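Local coordinates for protein telomerase reverse transcriptase (Candida tropicalis MYA-3404, PDB 6ZD1) that probably elongates chromosome ends by copying a template within the telomerase RNA into telomeric DNA repeats, as a specialised reverse transcriptase, at residues K297-M300 and G301-S304; R315-T318 and F319-D322; E484-F487 and L488-A491; L497-V501 and D502-F506. All blocks are in the same frame, centred on the assembly; numbering follows the deposited sequence.

Interaction 1: K297-M300 and G301-S304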
ATOM      1  N   LYS A 297      -5.189 -20.660  17.817  1.00 90.61           N
ATOM      2  CA  LYS A 297      -6.175 -21.445  18.548  1.00 79.66           C
ATOM      3  C   LYS A 297      -5.529 -22.454  19.492  1.00 85.14           C
ATOM      4  O   LYS A 297      -6.040 -22.683  20.593  1.00102.74           O
ATOM      5  CB  LYS A 297      -7.094 -22.172  17.562  1.00 88.26           C
ATOM      6  CG  LYS A 297      -7.812 -21.248  16.588  1.00 96.81           C
ATOM      7  CD  LYS A 297      -8.373 -22.017  15.400  1.00 86.86           C
ATOM      8  CE  LYS A 297      -9.320 -23.122  15.843  1.00 92.69           C
ATOM      9  NZ  LYS A 297      -9.817 -23.917  14.683  1.00100.30           N
ATOM     10  N   SER A 298      -4.411 -23.058  19.084  1.00 99.05           N
ATOM     11  CA  SER A 298      -3.799 -24.118  19.880  1.00 98.70           C
ATOM     12  C   SER A 298      -3.118 -23.556  21.123  1.00 85.97           C
ATOM     13  O   SER A 298      -3.457 -23.922  22.255  1.00 97.20           O
ATOM     14  CB  SER A 298      -2.791 -24.897  19.031  1.00 94.78           C
ATOM     15  OG  SER A 298      -3.349 -25.275  17.787  1.00100.95           O
ATOM     16  N   ASP A 299      -2.144 -22.677  20.929  1.00 95.10           N
ATOM     17  CA  ASP A 299      -1.336 -22.172  22.026  1.00 99.46           C
ATOM     18  C   ASP A 299      -1.947 -20.919  22.635  1.00 97.23           C
ATOM     19  O   ASP A 299      -2.546 -20.090  21.942  1.00 93.75           O
ATOM     20  CB  ASP A 299       0.086 -21.873  21.551  1.00 96.95           C
ATOM     21  CG  ASP A 299       1.125 -22.684  22.292  1.00110.44           C
ATOM     22  OD1 ASP A 299       1.235 -23.900  22.020  1.00108.18           O
ATOM     23  OD2 ASP A 299       1.828 -22.108  23.149  1.00100.37           O
HETATM   24  N   MSE A 300      -1.765 -20.777  23.943  1.00 96.51           N
HETATM   25  CA  MSE A 300      -2.196 -19.577  24.639  1.00 98.56           C
HETATM   26  C   MSE A 300      -1.156 -18.484  24.429  1.00 97.24           C
HETATM   27  O   MSE A 300      -1.466 -17.293  24.486  1.00 99.91           O
HETATM   28  CB  MSE A 300      -2.401 -19.858  26.131  1.00106.31           C
HETATM   29  CG  MSE A 300      -3.305 -21.052  26.418  1.00112.73           C
HETATM   30 SE   MSE A 300      -3.972 -21.106  28.255  1.00207.23          SE
HETATM   31  CE  MSE A 300      -2.864 -22.543  28.974  1.00114.38           C
ATOM     32  N   GLY A 301       0.084 -18.903  24.164  1.00 89.64           N
ATOM     33  CA  GLY A 301       1.159 -17.956  23.930  1.00 88.23           C
ATOM     34  C   GLY A 301       1.060 -17.220  22.612  1.00 90.77           C
ATOM     35  O   GLY A 301       1.698 -16.172  22.450  1.00 89.01           O
ATOM     36  N   HIS A 302       0.265 -17.730  21.672  1.00 87.70           N
ATOM     37  CA  HIS A 302       0.107 -17.086  20.376  1.00 86.50           C
ATOM     38  C   HIS A 302      -1.145 -16.229  20.282  1.00 83.14           C
ATOM     39  O   HIS A 302      -1.255 -15.427  19.348  1.00 73.79           O
ATOM     40  CB  HIS A 302       0.076 -18.132  19.255  1.00 87.67           C
ATOM     41  CG  HIS A 302       1.386 -18.818  19.036  1.00 86.30           C
ATOM     42  ND1 HIS A 302       1.908 -19.730  19.927  1.00 89.48           N
ATOM     43  CD2 HIS A 302       2.285 -18.723  18.027  1.00 80.09           C
ATOM     44  CE1 HIS A 302       3.067 -20.172  19.476  1.00 86.32           C
ATOM     45  NE2 HIS A 302       3.320 -19.575  18.326  1.00 87.13           N
ATOM     46  N   ARG A 303      -2.087 -16.384  21.214  1.00 88.98           N
ATOM     47  CA  ARG A 303      -3.252 -15.505  21.219  1.00 90.05           C
ATOM     48  C   ARG A 303      -2.852 -14.065  21.511  1.00 87.84           C
ATOM     49  O   ARG A 303      -3.528 -13.130  21.061  1.00 81.53           O
ATOM     50  CB  ARG A 303      -4.280 -15.994  22.236  1.00 87.52           C
ATOM     51  CG  ARG A 303      -5.713 -15.636  21.878  1.00 93.06           C
ATOM     52  CD  ARG A 303      -6.691 -16.076  22.957  1.00104.20           C
ATOM     53  NE  ARG A 303      -6.550 -17.491  23.295  1.00112.07           N
ATOM     54  CZ  ARG A 303      -5.951 -17.942  24.394  1.00117.75           C
ATOM     55  NH1 ARG A 303      -5.433 -17.087  25.267  1.00106.66           N
ATOM     56  NH2 ARG A 303      -5.869 -19.246  24.620  1.00106.94           N
ATOM     57  N   SER A 304      -1.750 -13.867  22.237  1.00 82.28           N
ATOM     58  CA  SER A 304      -1.259 -12.518  22.487  1.00 84.13           C
ATOM     59  C   SER A 304      -0.815 -11.824  21.205  1.00 78.83           C
ATOM     60  O   SER A 304      -0.813 -10.590  21.149  1.00 74.28           O
ATOM     61  CB  SER A 304      -0.107 -12.560  23.493  1.00 82.82           C
ATOM     62  OG  SER A 304      -0.510 -13.176  24.707  1.00101.06           O
TER
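D299 meets H302 through its methylene and not its carboxylate: D299 CB lies 3.2 Å from H302 ND1, and the carboxylate beyond it is turned 82° from the plane of the imidazole. D299 OD2 stays 4.0 Å from H302 ND1, without a bond between them, a spacing at which each might shift the other's ionisation if the histidine is protonated. The histidine reaches this position because its CG stands anti to its own carbonyl carbon (chi1 -69°), which carries the ring back toward the residue three places earlier.

The second pair has a different geometry. The chains of the selenomethionine M300 and of R303 run side by side in the same direction, with M300 CG 3.6 Å from R303 NH2. A bend at chi3 (-53°) folds the arginine back, so that NH2 also comes within 3.7 Å of M300 CA. The backbone adds little: R303 N gives M300 O a weak bond of 3.5 Å. The segment thus illustrates a helix exit followed by an irregular turn. D299 is the first residue to leave helical geometry, and residues 301-304 return to helical angles without regular bonding.

Around the turn, H302 packs on L295 and R296 of helix 263-298 and on S478 and S482 of helix 469-484, which D299 also touches at S482. M300 lies against W489 and E490, and the chain then leads on to helix 309-326.

Interaction 2: R315-T318 and F319-D322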
ATOM      1  N   ARG A 315      -9.610  -6.608  22.008  1.00 76.56           N
ATOM      2  CA  ARG A 315      -9.043  -7.403  23.092  1.00 77.50           C
ATOM      3  C   ARG A 315      -8.925  -6.590  24.377  1.00 73.78           C
ATOM      4  O   ARG A 315      -9.043  -7.148  25.474  1.00 71.97           O
ATOM      5  CB  ARG A 315      -7.682  -7.967  22.672  1.00 65.11           C
ATOM      6  CG  ARG A 315      -7.751  -8.971  21.521  1.00 68.73           C
ATOM      7  CD  ARG A 315      -7.959 -10.406  21.993  1.00 80.98           C
ATOM      8  NE  ARG A 315      -6.692 -11.092  22.240  1.00 83.08           N
ATOM      9  CZ  ARG A 315      -6.230 -11.401  23.447  1.00 86.37           C
ATOM     10  NH1 ARG A 315      -6.935 -11.094  24.529  1.00 97.11           N
ATOM     11  NH2 ARG A 315      -5.065 -12.022  23.574  1.00 78.10           N
ATOM     12  N   ILE A 316      -8.722  -5.274  24.263  1.00 68.87           N
ATOM     13  CA  ILE A 316      -8.711  -4.405  25.436  1.00 70.72           C
ATOM     14  C   ILE A 316     -10.126  -4.172  25.956  1.00 72.03           C
ATOM     15  O   ILE A 316     -10.367  -4.197  27.168  1.00 72.84           O
ATOM     16  CB  ILE A 316      -7.997  -3.081  25.106  1.00 67.61           C
ATOM     17  CG1 ILE A 316      -6.532  -3.341  24.777  1.00 52.43           C
ATOM     18  CG2 ILE A 316      -8.100  -2.104  26.266  1.00 63.98           C
ATOM     19  CD1 ILE A 316      -5.809  -2.131  24.241  1.00 59.60           C
ATOM     20  N   LEU A 317     -11.078  -3.933  25.050  1.00 71.16           N
ATOM     21  CA  LEU A 317     -12.469  -3.753  25.459  1.00 65.31           C
ATOM     22  C   LEU A 317     -13.027  -5.016  26.102  1.00 76.35           C
ATOM     23  O   LEU A 317     -13.801  -4.940  27.064  1.00 84.11           O
ATOM     24  CB  LEU A 317     -13.320  -3.341  24.261  1.00 67.43           C
ATOM     25  CG  LEU A 317     -13.045  -1.946  23.701  1.00 69.61           C
ATOM     26  CD1 LEU A 317     -14.017  -1.630  22.580  1.00 80.62           C
ATOM     27  CD2 LEU A 317     -13.129  -0.896  24.797  1.00 71.52           C
ATOM     28  N   THR A 318     -12.671  -6.186  25.569  1.00 79.06           N
ATOM     29  CA  THR A 318     -13.044  -7.433  26.227  1.00 75.23           C
ATOM     30  C   THR A 318     -12.323  -7.579  27.563  1.00 77.76           C
ATOM     31  O   THR A 318     -12.915  -8.035  28.549  1.00 77.13           O
ATOM     32  CB  THR A 318     -12.745  -8.619  25.306  1.00 75.97           C
ATOM     33  OG1 THR A 318     -13.490  -8.471  24.089  1.00 72.24           O
ATOM     34  CG2 THR A 318     -13.132  -9.935  25.968  1.00 70.10           C
ATOM     35  N   PHE A 319     -11.051  -7.174  27.617  1.00 67.50           N
ATOM     36  CA  PHE A 319     -10.324  -7.169  28.882  1.00 69.47           C
ATOM     37  C   PHE A 319     -11.001  -6.253  29.893  1.00 69.74           C
ATOM     38  O   PHE A 319     -11.170  -6.618  31.062  1.00 67.99           O
ATOM     39  CB  PHE A 319      -8.874  -6.741  28.636  1.00 65.77           C
ATOM     40  CG  PHE A 319      -7.986  -6.824  29.848  1.00 66.85           C
ATOM     41  CD1 PHE A 319      -7.605  -8.054  30.367  1.00 61.85           C
ATOM     42  CD2 PHE A 319      -7.495  -5.669  30.441  1.00 63.94           C
ATOM     43  CE1 PHE A 319      -6.776  -8.129  31.474  1.00 68.64           C
ATOM     44  CE2 PHE A 319      -6.666  -5.735  31.548  1.00 63.43           C
ATOM     45  CZ  PHE A 319      -6.305  -6.967  32.064  1.00 77.23           C
ATOM     46  N   ARG A 320     -11.433  -5.070  29.452  1.00 59.71           N
ATOM     47  CA  ARG A 320     -12.141  -4.166  30.350  1.00 66.56           C
ATOM     48  C   ARG A 320     -13.459  -4.776  30.811  1.00 80.41           C
ATOM     49  O   ARG A 320     -13.776  -4.775  32.006  1.00 74.04           O
ATOM     50  CB  ARG A 320     -12.388  -2.828  29.656  1.00 70.90           C
ATOM     51  CG  ARG A 320     -13.174  -1.838  30.490  1.00 62.36           C
ATOM     52  CD  ARG A 320     -13.768  -0.760  29.611  1.00 62.24           C
ATOM     53  NE  ARG A 320     -14.774  -1.319  28.715  1.00 68.94           N
ATOM     54  CZ  ARG A 320     -15.422  -0.622  27.791  1.00 64.61           C
ATOM     55  NH1 ARG A 320     -15.165   0.669  27.635  1.00 72.39           N
ATOM     56  NH2 ARG A 320     -16.328  -1.215  27.024  1.00 62.88           N
ATOM     57  N   ASN A 321     -14.229  -5.329  29.868  1.00 78.05           N
ATOM     58  CA  ASN A 321     -15.542  -5.870  30.199  1.00 64.94           C
ATOM     59  C   ASN A 321     -15.433  -7.080  31.118  1.00 86.25           C
ATOM     60  O   ASN A 321     -16.202  -7.208  32.077  1.00 79.99           O
ATOM     61  CB  ASN A 321     -16.298  -6.236  28.922  1.00 72.29           C
ATOM     62  CG  ASN A 321     -16.695  -5.019  28.111  1.00 78.44           C
ATOM     63  OD1 ASN A 321     -16.709  -3.896  28.619  1.00 70.20           O
ATOM     64  ND2 ASN A 321     -17.031  -5.237  26.844  1.00 81.97           N
ATOM     65  N   ASP A 322     -14.502  -7.993  30.827  1.00 66.65           N
ATOM     66  CA  ASP A 322     -14.325  -9.150  31.699  1.00 79.43           C
ATOM     67  C   ASP A 322     -13.863  -8.739  33.093  1.00 84.54           C
ATOM     68  O   ASP A 322     -14.218  -9.393  34.081  1.00 90.52           O
ATOM     69  CB  ASP A 322     -13.347 -10.139  31.065  1.00 87.43           C
ATOM     70  CG  ASP A 322     -13.915 -10.794  29.816  1.00 98.88           C
ATOM     71  OD1 ASP A 322     -15.117 -10.587  29.531  1.00 93.65           O
ATOM     72  OD2 ASP A 322     -13.165 -11.511  29.118  1.00 99.90           O
TER
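L317 CD2 sits over one face of the R320 guanidinium, 3.7 Å above its plane and over its centre, so the methyl touches CZ and the terminal nitrogens almost equally. At the rim of the same group is the amide of N321. R320 NE and NH2 both point at N321 OD1, at 3.2 Å and 3.1 Å respectively, a side-on grip on one oxygen that lies close to the guanidinium plane and is reached by both nitrogens from one face of the amide. The arginine arrives there through a chain that is extended as far as CD and then bent at chi3 (66°). A methyl above and an amide at the rim together restrict how the flat group can turn.

The framework is a continuous alpha-helix, part of helix 309-326 in the reverse transcriptase domain. Its backbone bonds link each residue to the fourth one on, the shortest being R320 N to I316 O at 2.7 Å and the straightest D322 N to T318 O (169° at the hydrogen). Side chains repeat that spacing: T318 and D322 run alongside each other, with T318 CG2 3.5 Å from D322 OD2, while the hydroxyl of T318 turns back to bond D314 O. The amide carbon N321 CG lies 3.1 Å from L317 O.

L563 is met by both F319 and R320, and V565 by both I316 and L317. F319 also packs on L496 and I316 on L498, while R315 lies against L496 and L498 and sends NH2 to the carbonyl of R303.

Interaction 3: E484-F487 and L488-A491; sequences EFKF and LWEA
W489 lays one face of its indole over the carbonyl of F485: the oxygen is 3.1 Å above the ring plane, displaced toward the rim, and W489 CH2 is its nearest atom. The same six-membered ring reaches F485 CB through CZ2 at 3.8 Å and approaches K486 CA obliquely through CZ3 at 3.4 Å. Beside it, L488 runs in the same direction as F485 and rests its CD1 on F485 CB, 3.9 Å away.

What brings these groups together is a sharp reversal just past the end of helix 469-484. F485 is the first residue to leave helical geometry, and F487 is the centre of an inverse gamma turn, closed by a weak bond from L488 N to K486 O of 2.8 Å. At F487 the ring occupies the position between backbone N and carbonyl carbon (chi1 47°), and its side chain packs on K516 of helix 511-520.

Further out, the indole nitrogen of W489 bonds to the hydroxyl of S304, which helps hold the ring from its pyrrole side. The F485 ring makes a cation-pi contact with K520 and packs on V517; both F485 and L488 touch L497 at the edge of the neighbouring sheet.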
ATOM      1  N   GLU A 484       8.855 -16.822  25.452  1.00 86.81           N
ATOM      2  CA  GLU A 484       9.542 -15.917  26.360  1.00 83.09           C
ATOM      3  C   GLU A 484       8.646 -15.364  27.461  1.00 89.95           C
ATOM      4  O   GLU A 484       9.148 -15.051  28.545  1.00103.03           O
ATOM      5  CB  GLU A 484      10.170 -14.770  25.560  1.00 82.37           C
ATOM      6  CG  GLU A 484      11.382 -15.174  24.725  1.00 83.21           C
ATOM      7  CD  GLU A 484      12.575 -15.586  25.571  1.00 92.30           C
ATOM      8  OE1 GLU A 484      12.665 -15.142  26.737  1.00101.14           O
ATOM      9  OE2 GLU A 484      13.425 -16.352  25.069  1.00 88.78           O
ATOM     10  N   PHE A 485       7.335 -15.309  27.253  1.00 84.91           N
ATOM     11  CA  PHE A 485       6.410 -14.671  28.185  1.00 78.55           C
ATOM     12  C   PHE A 485       5.492 -15.698  28.835  1.00 90.54           C
ATOM     13  O   PHE A 485       4.294 -15.461  29.012  1.00 96.91           O
ATOM     14  CB  PHE A 485       5.580 -13.597  27.488  1.00 83.51           C
ATOM     15  CG  PHE A 485       6.356 -12.362  27.135  1.00 86.27           C
ATOM     16  CD1 PHE A 485       6.551 -11.360  28.071  1.00 77.42           C
ATOM     17  CD2 PHE A 485       6.880 -12.196  25.865  1.00 82.48           C
ATOM     18  CE1 PHE A 485       7.264 -10.219  27.749  1.00 80.27           C
ATOM     19  CE2 PHE A 485       7.591 -11.059  25.534  1.00 73.06           C
ATOM     20  CZ  PHE A 485       7.783 -10.068  26.477  1.00 79.71           C
ATOM     21  N   LYS A 486       6.059 -16.856  29.190  1.00 95.42           N
ATOM     22  CA  LYS A 486       5.264 -17.963  29.714  1.00 92.45           C
ATOM     23  C   LYS A 486       4.457 -17.561  30.941  1.00 97.44           C
ATOM     24  O   LYS A 486       3.330 -18.037  31.121  1.00104.21           O
ATOM     25  CB  LYS A 486       6.174 -19.146  30.051  1.00 81.47           C
ATOM     26  CG  LYS A 486       6.870 -19.756  28.847  1.00 94.31           C
ATOM     27  CD  LYS A 486       7.850 -20.847  29.262  1.00 96.16           C
ATOM     28  CE  LYS A 486       8.533 -21.461  28.047  1.00 84.90           C
ATOM     29  NZ  LYS A 486       9.570 -22.456  28.429  1.00 95.28           N
ATOM     30  N   PHE A 487       4.982 -16.663  31.772  1.00 95.89           N
ATOM     31  CA  PHE A 487       4.282 -16.308  33.000  1.00 96.21           C
ATOM     32  C   PHE A 487       3.217 -15.257  32.725  1.00 96.22           C
ATOM     33  O   PHE A 487       3.168 -14.221  33.396  1.00102.60           O
ATOM     34  CB  PHE A 487       5.277 -15.778  34.039  1.00 98.32           C
ATOM     35  CG  PHE A 487       6.236 -14.742  33.488  1.00 94.26           C
ATOM     36  CD1 PHE A 487       5.914 -13.392  33.498  1.00 91.17           C
ATOM     37  CD2 PHE A 487       7.460 -15.125  32.963  1.00103.39           C
ATOM     38  CE1 PHE A 487       6.785 -12.450  32.986  1.00 94.07           C
ATOM     39  CE2 PHE A 487       8.337 -14.183  32.455  1.00100.14           C
ATOM     40  CZ  PHE A 487       7.998 -12.844  32.467  1.00 99.05           C
ATOM     41  N   LEU A 488       2.338 -15.520  31.764  1.00 95.01           N
ATOM     42  CA  LEU A 488       1.209 -14.638  31.509  1.00 96.25           C
ATOM     43  C   LEU A 488      -0.111 -15.351  31.273  1.00100.22           C
ATOM     44  O   LEU A 488      -1.164 -14.722  31.443  1.00111.47           O
ATOM     45  CB  LEU A 488       1.504 -13.718  30.314  1.00 94.64           C
ATOM     46  CG  LEU A 488       2.519 -12.588  30.573  1.00 87.45           C
ATOM     47  CD1 LEU A 488       2.730 -11.735  29.330  1.00 68.68           C
ATOM     48  CD2 LEU A 488       2.077 -11.724  31.743  1.00 82.03           C
ATOM     49  N   TRP A 489      -0.099 -16.629  30.889  1.00 93.18           N
ATOM     50  CA  TRP A 489      -1.271 -17.284  30.321  1.00100.18           C
ATOM     51  C   TRP A 489      -1.836 -18.380  31.222  1.00108.44           C
ATOM     52  O   TRP A 489      -2.516 -19.292  30.739  1.00117.88           O
ATOM     53  CB  TRP A 489      -0.932 -17.838  28.938  1.00101.27           C
ATOM     54  CG  TRP A 489      -0.156 -16.863  28.095  1.00 96.96           C
ATOM     55  CD1 TRP A 489      -0.560 -15.621  27.692  1.00102.13           C
ATOM     56  CD2 TRP A 489       1.157 -17.049  27.554  1.00 95.54           C
ATOM     57  NE1 TRP A 489       0.421 -15.024  26.935  1.00 98.81           N
ATOM     58  CE2 TRP A 489       1.484 -15.881  26.836  1.00 95.11           C
ATOM     59  CE3 TRP A 489       2.087 -18.093  27.608  1.00 93.93           C
ATOM     60  CZ2 TRP A 489       2.701 -15.728  26.177  1.00 91.52           C
ATOM     61  CZ3 TRP A 489       3.291 -17.939  26.949  1.00 97.96           C
ATOM     62  CH2 TRP A 489       3.588 -16.765  26.246  1.00 95.55           C
ATOM     63  N   GLU A 490      -1.555 -18.315  32.520  1.00107.74           N
ATOM     64  CA  GLU A 490      -2.307 -19.057  33.522  1.00105.28           C
ATOM     65  C   GLU A 490      -3.062 -18.126  34.458  1.00114.01           C
ATOM     66  O   GLU A 490      -3.822 -18.598  35.311  1.00113.15           O
ATOM     67  CB  GLU A 490      -1.383 -19.979  34.329  1.00 99.61           C
ATOM     68  CG  GLU A 490      -0.877 -21.187  33.553  1.00101.22           C
ATOM     69  CD  GLU A 490       0.195 -20.829  32.544  1.00109.16           C
ATOM     70  OE1 GLU A 490       1.073 -20.006  32.878  1.00113.99           O
ATOM     71  OE2 GLU A 490       0.155 -21.359  31.415  1.00113.57           O
ATOM     72  N   ALA A 491      -2.865 -16.817  34.320  1.00110.11           N
ATOM     73  CA  ALA A 491      -3.557 -15.788  35.086  1.00119.89           C
ATOM     74  C   ALA A 491      -4.051 -14.683  34.155  1.00117.75           C
ATOM     75  O   ALA A 491      -3.893 -13.489  34.424  1.00117.90           O
ATOM     76  CB  ALA A 491      -2.657 -15.223  36.181  1.00118.27           C
TER

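Interaction 4: L497-V501 and D502-F506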
ATOM      1  N   LEU A 497      -1.379  -9.102  27.312  1.00 87.40           N
ATOM      2  CA  LEU A 497      -0.304  -8.726  26.403  1.00 64.37           C
ATOM      3  C   LEU A 497      -0.790  -8.833  24.965  1.00 62.48           C
ATOM      4  O   LEU A 497      -1.425  -9.823  24.587  1.00 72.19           O
ATOM      5  CB  LEU A 497       0.932  -9.612  26.601  1.00 65.38           C
ATOM      6  CG  LEU A 497       2.151  -9.326  25.718  1.00 69.85           C
ATOM      7  CD1 LEU A 497       2.767  -7.977  26.066  1.00 59.12           C
ATOM      8  CD2 LEU A 497       3.185 -10.440  25.828  1.00 60.95           C
ATOM      9  N   LEU A 498      -0.475  -7.818  24.162  1.00 58.49           N
ATOM     10  CA  LEU A 498      -0.891  -7.736  22.769  1.00 59.55           C
ATOM     11  C   LEU A 498       0.302  -7.341  21.911  1.00 77.87           C
ATOM     12  O   LEU A 498       1.166  -6.570  22.349  1.00 73.20           O
ATOM     13  CB  LEU A 498      -2.022  -6.727  22.574  1.00 65.59           C
ATOM     14  CG  LEU A 498      -3.344  -7.003  23.285  1.00 62.82           C
ATOM     15  CD1 LEU A 498      -4.310  -5.876  22.985  1.00 66.92           C
ATOM     16  CD2 LEU A 498      -3.912  -8.336  22.838  1.00 72.02           C
ATOM     17  N   ARG A 499       0.357  -7.894  20.696  1.00 83.17           N
ATOM     18  CA  ARG A 499       1.438  -7.627  19.761  1.00 74.21           C
ATOM     19  C   ARG A 499       0.855  -7.198  18.424  1.00 71.13           C
ATOM     20  O   ARG A 499      -0.043  -7.854  17.890  1.00 83.74           O
ATOM     21  CB  ARG A 499       2.355  -8.846  19.595  1.00 75.00           C
ATOM     22  CG  ARG A 499       3.589  -8.563  18.751  1.00 78.17           C
ATOM     23  CD  ARG A 499       4.483  -9.786  18.612  1.00 76.28           C
ATOM     24  NE  ARG A 499       3.852 -10.834  17.820  1.00 79.38           N
ATOM     25  CZ  ARG A 499       3.798 -10.832  16.492  1.00 66.25           C
ATOM     26  NH1 ARG A 499       4.333  -9.829  15.807  1.00 64.50           N
ATOM     27  NH2 ARG A 499       3.203 -11.829  15.853  1.00 65.61           N
ATOM     28  N   LEU A 500       1.411  -6.106  17.889  1.00 76.73           N
ATOM     29  CA  LEU A 500       1.018  -5.540  16.572  1.00 69.40           C
ATOM     30  C   LEU A 500       2.298  -5.259  15.776  1.00 75.01           C
ATOM     31  O   LEU A 500       2.920  -4.204  16.018  1.00 73.82           O
ATOM     32  CB  LEU A 500       0.215  -4.255  16.800  1.00 68.44           C
ATOM     33  CG  LEU A 500      -0.559  -3.741  15.586  1.00 67.45           C
ATOM     34  CD1 LEU A 500      -0.901  -4.881  14.640  1.00 60.65           C
ATOM     35  CD2 LEU A 500      -1.821  -3.011  16.019  1.00 84.71           C
ATOM     36  N   VAL A 501       2.674  -6.188  14.890  1.00 73.92           N
ATOM     37  CA  VAL A 501       3.903  -6.074  14.044  1.00 70.54           C
ATOM     38  C   VAL A 501       5.131  -5.916  14.951  1.00 74.15           C
ATOM     39  O   VAL A 501       5.713  -6.948  15.339  1.00 72.78           O
ATOM     40  CB  VAL A 501       3.797  -4.933  13.013  1.00 87.01           C
ATOM     41  CG1 VAL A 501       4.970  -4.938  12.045  1.00 70.88           C
ATOM     42  CG2 VAL A 501       2.478  -4.976  12.258  1.00 70.05           C
ATOM     43  N   ASP A 502       5.504  -4.672  15.269  1.00 73.42           N
ATOM     44  CA  ASP A 502       6.663  -4.398  16.110  1.00 78.72           C
ATOM     45  C   ASP A 502       6.312  -3.658  17.395  1.00 74.31           C
ATOM     46  O   ASP A 502       7.202  -3.432  18.224  1.00 67.08           O
ATOM     47  CB  ASP A 502       7.745  -3.626  15.327  1.00 65.51           C
ATOM     48  CG  ASP A 502       7.210  -2.400  14.592  1.00 74.00           C
ATOM     49  OD1 ASP A 502       5.981  -2.245  14.458  1.00 84.28           O
ATOM     50  OD2 ASP A 502       8.045  -1.585  14.137  1.00 75.56           O
ATOM     51  N   ASP A 503       5.044  -3.312  17.607  1.00 73.42           N
ATOM     52  CA  ASP A 503       4.612  -2.578  18.792  1.00 77.63           C
ATOM     53  C   ASP A 503       3.948  -3.508  19.804  1.00 73.05           C
ATOM     54  O   ASP A 503       3.146  -4.376  19.444  1.00 70.17           O
ATOM     55  CB  ASP A 503       3.648  -1.455  18.405  1.00 55.45           C
ATOM     56  CG  ASP A 503       4.252  -0.487  17.407  1.00 54.04           C
ATOM     57  OD1 ASP A 503       5.241   0.194  17.750  1.00 81.03           O
ATOM     58  OD2 ASP A 503       3.744  -0.420  16.269  1.00 72.22           O
ATOM     59  N   PHE A 504       4.263  -3.299  21.078  1.00 58.70           N
ATOM     60  CA  PHE A 504       3.754  -4.122  22.162  1.00 69.91           C
ATOM     61  C   PHE A 504       3.023  -3.249  23.169  1.00 71.82           C
ATOM     62  O   PHE A 504       3.383  -2.086  23.379  1.00 60.82           O
ATOM     63  CB  PHE A 504       4.881  -4.877  22.878  1.00 67.67           C
ATOM     64  CG  PHE A 504       5.581  -5.893  22.023  1.00 73.54           C
ATOM     65  CD1 PHE A 504       5.343  -7.246  22.202  1.00 68.42           C
ATOM     66  CD2 PHE A 504       6.490  -5.498  21.052  1.00 73.00           C
ATOM     67  CE1 PHE A 504       5.993  -8.189  21.423  1.00 72.98           C
ATOM     68  CE2 PHE A 504       7.140  -6.434  20.268  1.00 66.91           C
ATOM     69  CZ  PHE A 504       6.891  -7.782  20.455  1.00 58.47           C
ATOM     70  N   ILE A 505       1.990  -3.819  23.788  1.00 61.77           N
ATOM     71  CA  ILE A 505       1.310  -3.186  24.911  1.00 53.37           C
ATOM     72  C   ILE A 505       0.989  -4.267  25.929  1.00 62.35           C
ATOM     73  O   ILE A 505       0.671  -5.406  25.566  1.00 62.93           O
ATOM     74  CB  ILE A 505       0.038  -2.427  24.476  1.00 53.73           C
ATOM     75  CG1 ILE A 505      -0.484  -1.569  25.632  1.00 59.28           C
ATOM     76  CG2 ILE A 505      -1.041  -3.391  23.999  1.00 63.76           C
ATOM     77  CD1 ILE A 505      -1.559  -0.596  25.236  1.00 60.02           C
ATOM     78  N   PHE A 506       1.103  -3.920  27.207  1.00 56.77           N
ATOM     79  CA  PHE A 506       0.832  -4.861  28.285  1.00 70.25           C
ATOM     80  C   PHE A 506       0.093  -4.130  29.392  1.00 72.17           C
ATOM     81  O   PHE A 506       0.613  -3.162  29.951  1.00 71.18           O
ATOM     82  CB  PHE A 506       2.125  -5.479  28.817  1.00 62.05           C
ATOM     83  CG  PHE A 506       1.929  -6.306  30.048  1.00 71.31           C
ATOM     84  CD1 PHE A 506       1.308  -7.542  29.971  1.00 68.53           C
ATOM     85  CD2 PHE A 506       2.354  -5.847  31.284  1.00 66.86           C
ATOM     86  CE1 PHE A 506       1.120  -8.310  31.105  1.00 72.37           C
ATOM     87  CE2 PHE A 506       2.170  -6.611  32.423  1.00 70.76           C
ATOM     88  CZ  PHE A 506       1.551  -7.844  32.334  1.00 72.73           C
TER
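Backbone hydrogen bonds tie L498 to I505 and L500 to D503, each pair joined twice. The longest of the four is I505 N to L498 O at 3.2 Å; the shortest, D503 N to L500 O at 2.8 Å, comes from above the carbonyl plane. In the non-hydrogen-bonded pairs, L497 with F506 and R499 with F504, side chains meet, with CA-H...O contacts from L497 and F504 beside them.

R499 and F504 make the CH-pi contact: R499 CG stands 4.0 Å from the centroid of the F504 ring, over its face, and the two chains run side by side. With chi1 at -173°, R499 swings away from its own amide nitrogen and lays its aliphatic stem along the ring before a bend at chi3 turns the guanidinium toward its salt bridge with D474.

This is a two-residue beta hairpin with a type II' turn, L500 to D503. Its sequence and position in the palm match motif C of reverse transcriptases. In related enzymes the paired aspartates here bind catalytic magnesium; D502 and D503 are consistent with that role, and D503 touches D339 on the adjoining strand 334-339.

Among apolar contacts, L497 crosses F506 at about a right angle, with L497 CD1 3.8 Å from F506 CB, whereas on the opposite face L498 CB meets I505 CG2 at 3.8 Å. The F504 ring lies nearly parallel to that of F338.

In the fold
Interaction 4 supplies two strands of the sheet that the other three contacts touch. Interaction 2 packs its helix on the face bearing L498, where I316 CG1 lies 3.8 Å from L498 CD1, and interaction 3 approaches the other face, with L488 CD2 3.6 Å from F506 CE1. Interaction 1 bridges both: R303 O is 3.1 Å from R315 NH2, and S304 OG is 3.0 Å from W489 NE1, while S304 CB also rests on L497 O at 3.2 Å. Interactions 2 and 3 do not touch, their nearest atoms being about 7 Å apart. The probable metal-binding aspartates lie at the turn of interaction 4, whose centre is about 14 to 16 Å from those of the others.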